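Local coordinates for 4-alpha-glucanotransferase (Streptococcus agalactiae, PDB 6M6T), which is an amylomaltase (disproportionating enzyme), a carbohydrate-active enzyme of the TIM-barrel clan, here holding bound glycan in its pocket, at residues 340-345 with 354-359; 217-222 with 299-304; 292-297 with 393-398. One frame throughout, in Å; residues are numbered along the deposited sequence.

Interaction 1: 340-345 with 354-359; sequences IIAENL and RLLAGT. With AC1 (4,6-dideoxy-4-{[(1S,4R,5S,6S)-4,5,6-trihydroxy-3-(hydroxymethyl)cyclohex-2-en-1-yl]amino}-alpha-D-glucopyranose), chain J.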
loop_
_atom_site.group_PDB
_atom_site.type_symbol
_atom_site.label_atom_id
_atom_site.label_comp_id
_atom_site.label_asym_id
_atom_site.label_seq_id
_atom_site.Cartn_x
_atom_site.Cartn_y
_atom_site.Cartn_z
ATOM N N ILE A 340 -10.369 -11.470 1.707
ATOM C CA ILE A 340 -10.355 -10.023 1.506
ATOM C C ILE A 340 -10.822 -9.338 2.779
ATOM O O ILE A 340 -11.770 -9.798 3.439
ATOM C CB ILE A 340 -11.244 -9.593 0.324
ATOM C CG1 ILE A 340 -11.104 -10.544 -0.863
ATOM C CG2 ILE A 340 -10.926 -8.155 -0.079
ATOM C CD1 ILE A 340 -9.702 -10.837 -1.267
ATOM N N ILE A 341 -10.187 -8.220 3.122
ATOM C CA ILE A 341 -10.756 -7.288 4.082
ATOM C C ILE A 341 -11.037 -5.993 3.350
ATOM O O ILE A 341 -10.277 -5.592 2.458
ATOM C CB ILE A 341 -9.857 -7.067 5.311
ATOM C CG1 ILE A 341 -8.617 -6.269 4.939
ATOM C CG2 ILE A 341 -9.487 -8.402 5.949
ATOM C CD1 ILE A 341 -7.669 -6.058 6.101
ATOM N N ALA A 342 -12.159 -5.368 3.696
ATOM C CA ALA A 342 -12.680 -4.211 2.984
ATOM C C ALA A 342 -12.465 -2.949 3.803
ATOM O O ALA A 342 -12.852 -2.885 4.974
ATOM C CB ALA A 342 -14.163 -4.396 2.688
ATOM N N GLU A 343 -11.863 -1.947 3.182
ATOM C CA GLU A 343 -11.616 -0.658 3.825
ATOM C C GLU A 343 -12.819 0.237 3.543
ATOM O O GLU A 343 -12.908 0.859 2.485
ATOM C CB GLU A 343 -10.315 -0.054 3.298
ATOM C CG GLU A 343 -9.707 1.030 4.179
ATOM C CD GLU A 343 -10.127 2.439 3.754
ATOM O OE1 GLU A 343 -10.852 3.098 4.519
ATOM O OE2 GLU A 343 -9.732 2.911 2.659
ATOM N N ASN A 344 -13.751 0.327 4.491
ATOM C CA ASN A 344 -15.005 1.015 4.195
ATOM C C ASN A 344 -15.183 2.294 5.003
ATOM O O ASN A 344 -16.265 2.559 5.534
ATOM C CB ASN A 344 -16.187 0.075 4.426
ATOM C CG ASN A 344 -16.264 -0.432 5.850
ATOM O OD1 ASN A 344 -15.253 -0.567 6.539
ATOM N ND2 ASN A 344 -17.474 -0.714 6.299
ATOM N N LEU A 345 -14.136 3.101 5.093
ATOM C CA LEU A 345 -14.183 4.324 5.876
ATOM C C LEU A 345 -14.753 5.467 5.050
ATOM O O LEU A 345 -14.367 5.661 3.896
ATOM C CB LEU A 345 -12.790 4.677 6.382
ATOM C CG LEU A 345 -12.386 3.751 7.532
ATOM C CD1 LEU A 345 -10.900 3.462 7.475
ATOM C CD2 LEU A 345 -12.785 4.354 8.891
ATOM N N ARG A 354 -24.876 -2.532 2.071
ATOM C CA ARG A 354 -25.331 -3.723 1.359
ATOM C C ARG A 354 -24.169 -4.432 0.667
ATOM O O ARG A 354 -24.109 -5.668 0.671
ATOM C CB ARG A 354 -26.427 -3.360 0.346
ATOM C CG ARG A 354 -27.644 -2.692 0.944
ATOM C CD ARG A 354 -28.916 -3.457 0.684
ATOM N NE ARG A 354 -29.254 -3.457 -0.734
ATOM C CZ ARG A 354 -30.273 -4.131 -1.259
ATOM N NH1 ARG A 354 -31.062 -4.860 -0.472
ATOM N NH2 ARG A 354 -30.505 -4.066 -2.571
ATOM N N LEU A 355 -23.262 -3.666 0.038
ATOM C CA LEU A 355 -22.044 -4.244 -0.538
ATOM C C LEU A 355 -21.328 -5.118 0.471
ATOM O O LEU A 355 -21.037 -6.296 0.203
ATOM C CB LEU A 355 -21.094 -3.148 -1.018
ATOM C CG LEU A 355 -20.759 -3.125 -2.503
ATOM C CD1 LEU A 355 -19.583 -2.186 -2.759
ATOM C CD2 LEU A 355 -20.467 -4.520 -2.997
ATOM N N LEU A 356 -21.038 -4.549 1.647
ATOM C CA LEU A 356 -20.343 -5.313 2.682
ATOM C C LEU A 356 -21.126 -6.569 3.053
ATOM O O LEU A 356 -20.637 -7.684 2.863
ATOM C CB LEU A 356 -20.054 -4.452 3.915
ATOM C CG LEU A 356 -18.725 -4.856 4.589
ATOM C CD1 LEU A 356 -17.674 -5.176 3.558
ATOM C CD2 LEU A 356 -18.175 -3.793 5.532
ATOM N N ALA A 357 -22.366 -6.412 3.536
ATOM C CA ALA A 357 -23.149 -7.580 3.943
ATOM C C ALA A 357 -23.148 -8.677 2.871
ATOM O O ALA A 357 -23.002 -9.871 3.181
ATOM C CB ALA A 357 -24.574 -7.153 4.275
ATOM N N GLY A 358 -23.277 -8.288 1.598
ATOM C CA GLY A 358 -23.228 -9.265 0.529
ATOM C C GLY A 358 -21.891 -9.970 0.400
ATOM O O GLY A 358 -21.838 -11.123 -0.034
ATOM N N THR A 359 -20.786 -9.295 0.741
ATOM C CA THR A 359 -19.518 -10.032 0.669
ATOM C C THR A 359 -19.223 -10.846 1.929
ATOM O O THR A 359 -18.591 -11.905 1.839
ATOM C CB THR A 359 -18.335 -9.100 0.402
ATOM O OG1 THR A 359 -18.164 -8.188 1.496
ATOM C CG2 THR A 359 -18.539 -8.325 -0.864
HETATM C C1 AC1 J . -13.417 11.175 7.392
HETATM O O2 AC1 J . -14.058 12.917 5.828
HETATM C C2 AC1 J . -13.031 11.958 6.137
HETATM C C4A AC1 J . -10.018 6.723 2.068
HETATM C C3 AC1 J . -12.946 11.006 4.981
HETATM O O3 AC1 J . -12.588 11.779 3.841
HETATM C C4 AC1 J . -11.886 9.940 5.258
HETATM N N4A AC1 J . -11.857 8.919 4.208
HETATM C C5 AC1 J . -12.181 9.210 6.551
HETATM O O5 AC1 J . -12.381 10.146 7.659
HETATM C C6 AC1 J . -11.020 8.229 6.816
HETATM C C1B AC1 J . -11.065 9.256 3.017
HETATM C C2B AC1 J . -11.662 8.467 1.894
HETATM O O2B AC1 J . -13.064 8.736 1.899
HETATM C C3B AC1 J . -11.466 7.001 2.182
HETATM O O3B AC1 J . -12.103 6.211 1.188
HETATM O O4 AC1 J . -9.781 5.347 2.431
HETATM C C5B AC1 J . -9.267 7.622 2.844
HETATM C C7B AC1 J . -9.751 8.868 3.246
HETATM C C6B AC1 J . -7.843 7.238 3.187
HETATM O O6B AC1 J . -7.813 5.811 3.261
#
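Ala342 and Leu356 join strand 340-342 of the barrel to helix 350-359, the next helix in the chain, in a local strand-to-helix packing of the TIM-barrel fold. Leu356 carries the contact, and its two methyl branches divide the work. CD1 makes an apolar touch on Ala342 CB at 3.7 Å, while CD2 makes a van der Waals touch on the amide of Asn344, 3.2 Å from ND2, the two side chains crossing at about a right angle. With CG of Asn344 between the backbone N and the carbonyl carbon (chi1 60°), the amide is placed to rest ND2 on Leu356 CD2 and to accept at OD1 a hydrogen bond from Met364 N, which ties the loop to strand 363-366.

Glu343 and Leu345 serve the pocket side. Glu343 points away from the helix; its side chain bends at chi2 and brings OE2 to 2.4 Å from O4 of the bound AC1. That same OE2 is hydrogen-bonded to His297 N. Leu345 N gives OE1 of Glu343 a weak bond of 3.3 Å, and Leu345 CB comes to 4.0 Å from AC1 C6.

Within the helix, Thr359 turns its hydroxyl back on the preceding turn: OG1 donates to Leu356 O over 2.9 Å, in the carbonyl plane and on a lone pair, with a C=O...OG1 angle of 125°.

Interaction 2: 217-222 with 299-304; sequences MPIYVS and KGFSDY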
loop_
_atom_site.group_PDB
_atom_site.type_symbol
_atom_site.label_atom_id
_atom_site.label_comp_id
_atom_site.label_asym_id
_atom_site.label_seq_id
_atom_site.Cartn_x
_atom_site.Cartn_y
_atom_site.Cartn_z
ATOM N N MET A 217 -4.296 -3.266 -1.826
ATOM C CA MET A 217 -4.565 -3.079 -3.255
ATOM C C MET A 217 -5.176 -1.707 -3.506
ATOM O O MET A 217 -6.355 -1.481 -3.163
ATOM C CB MET A 217 -5.488 -4.170 -3.787
ATOM C CG MET A 217 -5.658 -4.167 -5.293
ATOM S SD MET A 217 -6.619 -5.610 -5.823
ATOM C CE MET A 217 -8.229 -4.887 -6.123
ATOM N N PRO A 218 -4.431 -0.768 -4.081
ATOM C CA PRO A 218 -5.014 0.541 -4.395
ATOM C C PRO A 218 -6.143 0.393 -5.396
ATOM O O PRO A 218 -5.993 -0.286 -6.418
ATOM C CB PRO A 218 -3.835 1.323 -4.984
ATOM C CG PRO A 218 -2.840 0.269 -5.405
ATOM C CD PRO A 218 -3.006 -0.854 -4.453
ATOM N N ILE A 219 -7.283 1.033 -5.086
ATOM C CA ILE A 219 -8.453 0.993 -5.970
ATOM C C ILE A 219 -8.093 1.498 -7.358
ATOM O O ILE A 219 -8.458 0.885 -8.368
ATOM C CB ILE A 219 -9.622 1.805 -5.383
ATOM C CG1 ILE A 219 -10.756 1.880 -6.411
ATOM C CG2 ILE A 219 -9.170 3.207 -4.977
ATOM C CD1 ILE A 219 -12.079 2.486 -5.906
ATOM N N TYR A 220 -7.366 2.607 -7.431
ATOM C CA TYR A 220 -7.034 3.254 -8.686
ATOM C C TYR A 220 -5.533 3.178 -8.948
ATOM O O TYR A 220 -4.712 3.087 -8.033
ATOM C CB TYR A 220 -7.463 4.726 -8.682
ATOM C CG TYR A 220 -8.953 5.007 -8.559
ATOM C CD1 TYR A 220 -9.875 4.455 -9.451
ATOM C CD2 TYR A 220 -9.435 5.875 -7.576
ATOM C CE1 TYR A 220 -11.245 4.739 -9.356
ATOM C CE2 TYR A 220 -10.800 6.163 -7.472
ATOM C CZ TYR A 220 -11.699 5.593 -8.364
ATOM O OH TYR A 220 -13.045 5.875 -8.233
ATOM N N VAL A 221 -5.192 3.254 -10.227
ATOM C CA VAL A 221 -3.830 3.458 -10.666
ATOM C C VAL A 221 -3.685 4.927 -11.050
ATOM O O VAL A 221 -4.651 5.684 -11.058
ATOM C CB VAL A 221 -3.482 2.522 -11.831
ATOM C CG1 VAL A 221 -3.674 1.090 -11.404
ATOM C CG2 VAL A 221 -4.392 2.811 -12.986
ATOM N N SER A 222 -2.451 5.355 -11.330
ATOM C CA SER A 222 -2.235 6.729 -11.765
ATOM C C SER A 222 -2.522 6.874 -13.263
ATOM O O SER A 222 -2.505 5.895 -14.020
ATOM C CB SER A 222 -0.803 7.170 -11.488
ATOM O OG SER A 222 -0.523 8.393 -12.143
ATOM N N LYS A 299 -15.693 2.151 -0.646
ATOM C CA LYS A 299 -16.768 3.035 -1.077
ATOM C C LYS A 299 -16.803 3.157 -2.597
ATOM O O LYS A 299 -17.879 3.165 -3.211
ATOM C CB LYS A 299 -16.596 4.414 -0.430
ATOM C CG LYS A 299 -17.738 5.403 -0.717
ATOM C CD LYS A 299 -19.113 4.730 -0.620
ATOM C CE LYS A 299 -20.176 5.592 -1.204
ATOM N NZ LYS A 299 -19.898 6.956 -0.738
ATOM N N GLY A 300 -15.627 3.211 -3.219
ATOM C CA GLY A 300 -15.511 3.371 -4.656
ATOM C C GLY A 300 -16.140 2.263 -5.471
ATOM O O GLY A 300 -16.302 2.440 -6.687
ATOM N N PHE A 301 -16.489 1.132 -4.848
ATOM C CA PHE A 301 -17.175 0.067 -5.571
ATOM C C PHE A 301 -18.691 0.181 -5.490
ATOM O O PHE A 301 -19.388 -0.513 -6.233
ATOM C CB PHE A 301 -16.693 -1.301 -5.069
ATOM C CG PHE A 301 -15.269 -1.567 -5.422
ATOM C CD1 PHE A 301 -14.940 -2.105 -6.657
ATOM C CD2 PHE A 301 -14.245 -1.209 -4.554
ATOM C CE1 PHE A 301 -13.614 -2.317 -7.015
ATOM C CE2 PHE A 301 -12.912 -1.423 -4.897
ATOM C CZ PHE A 301 -12.598 -1.979 -6.127
ATOM N N SER A 302 -19.219 1.053 -4.633
ATOM C CA SER A 302 -20.642 1.360 -4.621
ATOM C C SER A 302 -20.949 2.682 -5.318
ATOM O O SER A 302 -21.833 2.744 -6.178
ATOM C CB SER A 302 -21.163 1.382 -3.175
ATOM O OG SER A 302 -20.852 2.608 -2.522
ATOM N N ASP A 303 -20.222 3.738 -4.960
ATOM C CA ASP A 303 -20.431 5.088 -5.480
ATOM C C ASP A 303 -19.093 5.805 -5.361
ATOM O O ASP A 303 -18.617 6.007 -4.241
ATOM C CB ASP A 303 -21.497 5.854 -4.677
ATOM C CG ASP A 303 -22.918 5.351 -4.913
ATOM O OD1 ASP A 303 -23.390 5.454 -6.070
ATOM O OD2 ASP A 303 -23.578 4.894 -3.930
ATOM N N TYR A 304 -18.488 6.197 -6.483
ATOM C CA TYR A 304 -17.234 6.948 -6.439
ATOM C C TYR A 304 -17.459 8.414 -6.802
ATOM O O TYR A 304 -18.389 8.766 -7.538
ATOM C CB TYR A 304 -16.160 6.363 -7.368
ATOM C CG TYR A 304 -16.538 6.453 -8.813
ATOM C CD1 TYR A 304 -17.392 5.512 -9.371
ATOM C CD2 TYR A 304 -16.079 7.488 -9.619
ATOM C CE1 TYR A 304 -17.773 5.581 -10.689
ATOM C CE2 TYR A 304 -16.469 7.569 -10.952
ATOM C CZ TYR A 304 -17.306 6.602 -11.475
ATOM O OH TYR A 304 -17.716 6.623 -12.777
#
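At the end of barrel strand 212-217, the loop carrying Ile219 and Tyr220 packs against the turn of Gly300 and Phe301 that leads into strand 303-308 of the small antiparallel sheet. The contact is buried and made of van der Waals touches. Ile219 extends its longer branch across the gap, with CG1 anti to the backbone N (chi1 173°), and its CD1 methyl reaches Gly300 CA at 3.8 Å. Gly300 carries no side chain, leaving its CA bare to the methyl. The same CD1 lies 4.1 Å from Phe301 CE2, obliquely placed against that ring, which is also met edge-to-face by Trp279 and by Phe328 and touches Leu355 of helix 350-359.

Beside it, Tyr220 sends its hydroxyl end to the base of Tyr304: OH is 3.3 Å from Tyr304 CB, and the two side chains cross at about a right angle. Ile219 CG1 sits 4.0 Å above the Tyr220 ring, over its centre, so the isoleucine packs against its own neighbour as well as against the turn. The turn itself is gathered around one carbonyl. Lys299 O accepts from Ser302 N at 2.9 Å, from Asp303 N and from Ser302 OG, the last in the carbonyl plane at an angle of 136°. Tyr304 OH is hydrogen-bonded to Lys236 NZ.

Since Ile219 also touches the bound ASO, its apolar side chain stands between the sugar and the turn, linking a wall of the pocket to the aromatic packing behind it by shape rather than by directed bonds.

Interaction 3: 292-297 with 393-398; sequences YLRIDH and AGTHDN. With ASO (1,5-anhydro-D-glucitol), chain I; AC1 (4,6-dideoxy-4-{[(1S,4R,5S,6S)-4,5,6-trihydroxy-3-(hydroxymethyl)cyclohex-2-en-1-yl]amino}-alpha-D-glucopyranose), chain J.
Thr395 and His396 face Arg294 across the mouth of the TIM barrel, where the loop after strand 389-392 approaches the side chain that Arg294 sends from strand 292-295. Thr395 opens a type I beta turn closed by Asn398 N bonding to Thr395 O at 2.9 Å. Its own OG1 is 3.8 Å from Arg294 NH1. His396, with CG between the backbone N and the carbonyl carbon (chi1 62°), turns its ring so that CE1 lies 4.1 Å from the same NH1; ring and guanidinium planes stand 52° apart, neither stacked nor perpendicular. The arginine's firm partner is Asp216, which NH2 meets in a salt bridge.

Asp397 comes next and turns to the ligand: OD2 accepts from O3 of ASO at 2.6 Å and takes a further weak bond from Asn461 ND2. Just past the end of strand 292-295, Asp296 is covalently joined to that sugar, OD2 to ASO C1 at 1.5 Å, while ASO O2 donates weakly to Asp296 OD1 over 3.2 Å. Asn398 ends the turn, with OD1 receiving a nearly straight (169°) but long and weak bond from Thr395 N.

The protein-protein touch is therefore slight, and much of the bridging falls to ASO: one carboxylate holds it covalently at C1, the other grips its O3, which fixes the sugar ring between the two sides of the pocket.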
loop_
_atom_site.group_PDB
_atom_site.type_symbol
_atom_site.label_atom_id
_atom_site.label_comp_id
_atom_site.label_asym_id
_atom_site.label_seq_id
_atom_site.Cartn_x
_atom_site.Cartn_y
_atom_site.Cartn_z
ATOM N N TYR A 292 -3.646 -12.137 2.854
ATOM C CA TYR A 292 -4.910 -11.450 3.045
ATOM C C TYR A 292 -4.840 -10.150 2.264
ATOM O O TYR A 292 -3.925 -9.357 2.482
ATOM C CB TYR A 292 -5.180 -11.169 4.536
ATOM C CG TYR A 292 -5.923 -12.270 5.243
ATOM C CD1 TYR A 292 -5.272 -13.416 5.659
ATOM C CD2 TYR A 292 -7.285 -12.168 5.480
ATOM C CE1 TYR A 292 -5.948 -14.429 6.290
ATOM C CE2 TYR A 292 -7.981 -13.186 6.121
ATOM C CZ TYR A 292 -7.306 -14.313 6.521
ATOM O OH TYR A 292 -7.993 -15.323 7.154
ATOM N N LEU A 293 -5.806 -9.915 1.386
ATOM C CA LEU A 293 -5.824 -8.714 0.568
ATOM C C LEU A 293 -6.791 -7.692 1.146
ATOM O O LEU A 293 -7.926 -8.018 1.496
ATOM C CB LEU A 293 -6.222 -9.039 -0.872
ATOM C CG LEU A 293 -6.038 -7.921 -1.900
ATOM C CD1 LEU A 293 -4.556 -7.799 -2.322
ATOM C CD2 LEU A 293 -6.959 -8.142 -3.099
ATOM N N ARG A 294 -6.346 -6.445 1.198
ATOM C CA ARG A 294 -7.096 -5.327 1.747
ATOM C C ARG A 294 -7.401 -4.381 0.596
ATOM O O ARG A 294 -6.499 -3.693 0.104
ATOM C CB ARG A 294 -6.279 -4.632 2.832
ATOM C CG ARG A 294 -6.851 -3.320 3.307
ATOM C CD ARG A 294 -5.757 -2.277 3.418
ATOM N NE ARG A 294 -6.040 -1.240 4.410
ATOM C CZ ARG A 294 -6.189 0.054 4.136
ATOM N NH1 ARG A 294 -6.442 0.903 5.133
ATOM N NH2 ARG A 294 -6.086 0.498 2.880
ATOM N N ILE A 295 -8.652 -4.360 0.141
ATOM C CA ILE A 295 -8.996 -3.491 -0.978
ATOM C C ILE A 295 -9.267 -2.089 -0.439
ATOM O O ILE A 295 -10.162 -1.883 0.383
ATOM C CB ILE A 295 -10.177 -4.037 -1.800
ATOM C CG1 ILE A 295 -10.442 -3.110 -2.990
ATOM C CG2 ILE A 295 -11.439 -4.182 -0.988
ATOM C CD1 ILE A 295 -9.174 -2.613 -3.747
ATOM N N ASP A 296 -8.449 -1.128 -0.869
ATOM C CA ASP A 296 -8.584 0.239 -0.391
ATOM C C ASP A 296 -9.858 0.857 -0.942
ATOM O O ASP A 296 -10.337 0.474 -2.012
ATOM C CB ASP A 296 -7.380 1.088 -0.811
ATOM C CG ASP A 296 -7.391 2.459 -0.160
ATOM O OD1 ASP A 296 -7.983 2.565 0.923
ATOM O OD2 ASP A 296 -6.837 3.443 -0.708
ATOM N N HIS A 297 -10.411 1.811 -0.191
ATOM C CA HIS A 297 -11.513 2.670 -0.646
ATOM C C HIS A 297 -12.674 1.857 -1.218
ATOM O O HIS A 297 -13.059 1.988 -2.383
ATOM C CB HIS A 297 -11.019 3.683 -1.672
ATOM C CG HIS A 297 -12.003 4.765 -1.961
ATOM N ND1 HIS A 297 -12.414 5.666 -1.006
ATOM C CD2 HIS A 297 -12.645 5.107 -3.106
ATOM C CE1 HIS A 297 -13.269 6.517 -1.548
ATOM N NE2 HIS A 297 -13.423 6.202 -2.822
ATOM N N ALA A 393 -6.083 1.290 15.887
ATOM C CA ALA A 393 -6.019 2.534 16.635
ATOM C C ALA A 393 -6.069 3.700 15.669
ATOM O O ALA A 393 -6.906 4.605 15.792
ATOM C CB ALA A 393 -4.742 2.570 17.469
ATOM N N GLY A 394 -5.193 3.665 14.678
ATOM C CA GLY A 394 -5.307 4.514 13.521
ATOM C C GLY A 394 -4.746 3.715 12.374
ATOM O O GLY A 394 -4.207 2.623 12.564
ATOM N N THR A 395 -4.904 4.249 11.176
ATOM C CA THR A 395 -4.193 3.700 10.045
ATOM C C THR A 395 -3.178 4.724 9.546
ATOM O O THR A 395 -3.008 5.804 10.121
ATOM C CB THR A 395 -5.165 3.248 8.956
ATOM O OG1 THR A 395 -4.464 2.383 8.043
ATOM C CG2 THR A 395 -5.774 4.449 8.213
ATOM N N HIS A 396 -2.472 4.348 8.481
ATOM C CA HIS A 396 -1.367 5.141 7.981
ATOM C C HIS A 396 -1.793 6.523 7.521
ATOM O O HIS A 396 -0.924 7.376 7.308
ATOM C CB HIS A 396 -0.690 4.397 6.839
ATOM C CG HIS A 396 -1.581 4.150 5.662
ATOM N ND1 HIS A 396 -2.337 3.008 5.528
ATOM C CD2 HIS A 396 -1.826 4.894 4.559
ATOM C CE1 HIS A 396 -3.014 3.059 4.396
ATOM N NE2 HIS A 396 -2.719 4.191 3.787
ATOM N N ASP A 397 -3.097 6.771 7.364
ATOM C CA ASP A 397 -3.597 8.086 6.982
ATOM C C ASP A 397 -4.069 8.917 8.166
ATOM O O ASP A 397 -4.342 10.108 7.999
ATOM C CB ASP A 397 -4.730 7.939 5.968
ATOM C CG ASP A 397 -4.392 6.946 4.874
ATOM O OD1 ASP A 397 -4.629 5.739 5.109
ATOM O OD2 ASP A 397 -3.901 7.362 3.790
ATOM N N ASN A 398 -4.145 8.328 9.349
ATOM C CA ASN A 398 -4.536 9.016 10.563
ATOM C C ASN A 398 -3.300 9.446 11.325
ATOM O O ASN A 398 -2.193 8.982 11.072
ATOM C CB ASN A 398 -5.388 8.101 11.448
ATOM C CG ASN A 398 -6.734 7.797 10.844
ATOM O OD1 ASN A 398 -6.981 6.690 10.351
ATOM N ND2 ASN A 398 -7.619 8.777 10.886
HETATM C C1 ASO I . -6.794 4.902 -0.579
HETATM C C2 ASO I . -5.734 5.416 0.419
HETATM C C3 ASO I . -5.603 6.944 0.304
HETATM C C4 ASO I . -5.214 7.282 -1.146
HETATM C C5 ASO I . -6.242 6.725 -2.092
HETATM C C6 ASO I . -5.709 6.851 -3.518
HETATM O O2 ASO I . -6.062 5.035 1.760
HETATM O O3 ASO I . -4.591 7.434 1.249
HETATM O O4 ASO I . -5.076 8.710 -1.348
HETATM O O5 ASO I . -6.391 5.315 -1.901
HETATM O O6 ASO I . -6.131 5.715 -4.294
HETATM C C1 AC1 J . -13.417 11.175 7.392
HETATM O O2 AC1 J . -14.058 12.917 5.828
HETATM C C2 AC1 J . -13.031 11.958 6.137
HETATM C C4A AC1 J . -10.018 6.723 2.068
HETATM C C3 AC1 J . -12.946 11.006 4.981
HETATM O O3 AC1 J . -12.588 11.779 3.841
HETATM C C4 AC1 J . -11.886 9.940 5.258
HETATM N N4A AC1 J . -11.857 8.919 4.208
HETATM C C5 AC1 J . -12.181 9.210 6.551
HETATM O O5 AC1 J . -12.381 10.146 7.659
HETATM C C6 AC1 J . -11.020 8.229 6.816
HETATM C C1B AC1 J . -11.065 9.256 3.017
HETATM C C2B AC1 J . -11.662 8.467 1.894
HETATM O O2B AC1 J . -13.064 8.736 1.899
HETATM C C3B AC1 J . -11.466 7.001 2.182
HETATM O O3B AC1 J . -12.103 6.211 1.188
HETATM O O4 AC1 J . -9.781 5.347 2.431
HETATM C C5B AC1 J . -9.267 7.622 2.844
HETATM C C7B AC1 J . -9.751 8.868 3.246
HETATM C C6B AC1 J . -7.843 7.238 3.187
HETATM O O6B AC1 J . -7.813 5.811 3.261
#

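The three contacts lie at the mouth of one barrel, each pair of centres about 13 Å apart. Strands 340-342, 292-295 and 212-217 are consecutive neighbours in the parallel sheet; interactions 1 and 3 start on the first two, and 217-222 leaves the sheet at Met217, the end of the third. Ile341 with Leu293 and Met217 with Arg294 are backbone-bonded across it. Along the chain interaction 2 closes before interaction 1 opens, interactions 2 and 3 alternate their segments, and interaction 1 falls within the span of interaction 3. Interactions 1 and 2 touch through Leu355. Interactions 1 and 3 meet the same AC1, whereas interactions 2 and 3 share ASO, so together they supply part of the pocket lining.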